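Local coordinates for protein Bse634I restriction endonuclease (Geobacillus stearothermophilus, PDB 1KNV) that probably cuts double-stranded DNA as a metal-dependent type II restriction endonuclease of the PD-(D/E)XK clan, at residues D117-T120 against R121-H125. Sequence-based numbering, arbitrary orientation.
Sequences DNET and REKLH
Two torsions help bring Asn118 and Glu122 together one turn apart: Asn118 sets CG anti to the backbone N, and Glu122 chi1, at -102°, leaves the staggered position to swing its carboxylate across. Asn118 ND2 donates to Glu122 OE2 at 2.9 Å, in a bent bond with an N-H...O angle of 133°. Asn118 OD1 is nearly as close to Glu122 OE2, at 3.0 Å, without bonding, so the grip is poor. The amide and carboxylate planes stand 84° apart. ND2 meets OE2 from above the carboxylate plane, and OE2 is tilted out of the amide plane.

Asp117 is the N-cap. Its OD2 takes two bonds from Thr120: from the backbone N at 3.1 Å and from OG1, on the syn side, at 2.8 Å. Arg121 N bonds to Asp117 O at 3.1 Å and Glu122 N to Asn118 O at 3.0 Å, starting the helical pattern.

Lys123 CG rests 3.3 Å from the backbone O of Glu119. Lys123 NZ and Glu119 OE2 are 4.5 Å apart, too far for a direct ion pair. One water links them, and another joins NZ to Glu119 O.

The contact forms the N-terminal turns of helix 118-131, away from Asp146 and Leu197, which bind calcium in a structure of this protein though none is bound here. Thr120 and Leu124 are buried against Leu223 of helix 203-227, and Thr120 OG1 also bonds to Tyr227 OH. Lys123 makes a cation-pi contact with Tyr227 and packs on Lys123 of the second subunit. Asp117 is joined by backbone bonding to Cys186, before strand 191-198.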
# COMPACT_ATOMS: atom_id res chain seq x y z
N ASP B 117 -24.06 -3.42 -8.12
CA ASP B 117 -24.71 -2.23 -8.65
C ASP B 117 -23.80 -1.59 -9.69
O ASP B 117 -22.63 -1.95 -9.85
CB ASP B 117 -25.06 -1.24 -7.52
CG ASP B 117 -23.87 -0.87 -6.63
OD1 ASP B 117 -24.11 -0.40 -5.50
OD2 ASP B 117 -22.70 -1.01 -7.04
N ASN B 118 -24.35 -0.63 -10.42
CA ASN B 118 -23.60 0.04 -11.46
C ASN B 118 -22.29 0.70 -10.99
O ASN B 118 -21.26 0.58 -11.65
CB ASN B 118 -24.50 1.08 -12.13
CG ASN B 118 -23.79 1.85 -13.19
OD1 ASN B 118 -23.33 1.29 -14.20
ND2 ASN B 118 -23.68 3.16 -12.99
N GLU B 119 -22.35 1.41 -9.87
CA GLU B 119 -21.17 2.10 -9.35
C GLU B 119 -19.99 1.15 -9.16
O GLU B 119 -18.86 1.47 -9.53
CB GLU B 119 -21.53 2.78 -8.03
CG GLU B 119 -20.36 3.38 -7.28
CD GLU B 119 -20.79 4.09 -6.00
OE1 GLU B 119 -21.71 3.59 -5.31
OE2 GLU B 119 -20.19 5.13 -5.67
N THR B 120 -20.25 -0.01 -8.57
CA THR B 120 -19.22 -1.01 -8.34
C THR B 120 -18.69 -1.63 -9.64
O THR B 120 -17.48 -1.76 -9.81
CB THR B 120 -19.74 -2.11 -7.41
OG1 THR B 120 -20.08 -1.53 -6.14
CG2 THR B 120 -18.69 -3.20 -7.24
N ARG B 121 -19.59 -2.00 -10.55
CA ARG B 121 -19.18 -2.59 -11.83
C ARG B 121 -18.31 -1.65 -12.68
O ARG B 121 -17.38 -2.08 -13.35
CB ARG B 121 -20.42 -3.05 -12.62
CG ARG B 121 -21.22 -4.13 -11.90
CD ARG B 121 -22.00 -4.98 -12.88
NE ARG B 121 -21.12 -5.74 -13.76
CZ ARG B 121 -21.50 -6.26 -14.93
NH1 ARG B 121 -22.75 -6.10 -15.36
NH2 ARG B 121 -20.62 -6.93 -15.67
N GLU B 122 -18.61 -0.35 -12.63
CA GLU B 122 -17.82 0.63 -13.37
C GLU B 122 -16.38 0.66 -12.83
O GLU B 122 -15.42 0.78 -13.59
CB GLU B 122 -18.47 2.01 -13.25
CG GLU B 122 -19.27 2.45 -14.47
CD GLU B 122 -20.30 3.53 -14.15
OE1 GLU B 122 -20.03 4.42 -13.31
OE2 GLU B 122 -21.40 3.49 -14.76
N LYS B 123 -16.23 0.55 -11.51
CA LYS B 123 -14.90 0.56 -10.92
C LYS B 123 -14.10 -0.66 -11.37
O LYS B 123 -12.91 -0.58 -11.64
CB LYS B 123 -14.97 0.60 -9.39
CG LYS B 123 -15.65 1.84 -8.82
CD LYS B 123 -15.32 2.02 -7.36
CE LYS B 123 -16.19 3.06 -6.71
NZ LYS B 123 -16.16 4.31 -7.50
N LEU B 124 -14.77 -1.80 -11.46
CA LEU B 124 -14.11 -3.02 -11.89
C LEU B 124 -13.81 -2.94 -13.38
O LEU B 124 -12.79 -3.45 -13.84
CB LEU B 124 -14.98 -4.23 -11.58
CG LEU B 124 -15.27 -4.48 -10.09
CD1 LEU B 124 -16.15 -5.71 -9.93
CD2 LEU B 124 -13.96 -4.66 -9.33
N HIS B 125 -14.71 -2.33 -14.15
CA HIS B 125 -14.51 -2.20 -15.59
C HIS B 125 -13.36 -1.25 -15.85
O HIS B 125 -12.59 -1.43 -16.78
CB HIS B 125 -15.77 -1.69 -16.26
CG HIS B 125 -16.85 -2.72 -16.36
ND1 HIS B 125 -18.19 -2.42 -16.21
CD2 HIS B 125 -16.78 -4.05 -16.57
CE1 HIS B 125 -18.90 -3.53 -16.33
NE2 HIS B 125 -18.07 -4.54 -16.54
O HOH W 1 -17.85 4.15 -9.99
O HOH W 2 -17.78 5.99 -6.01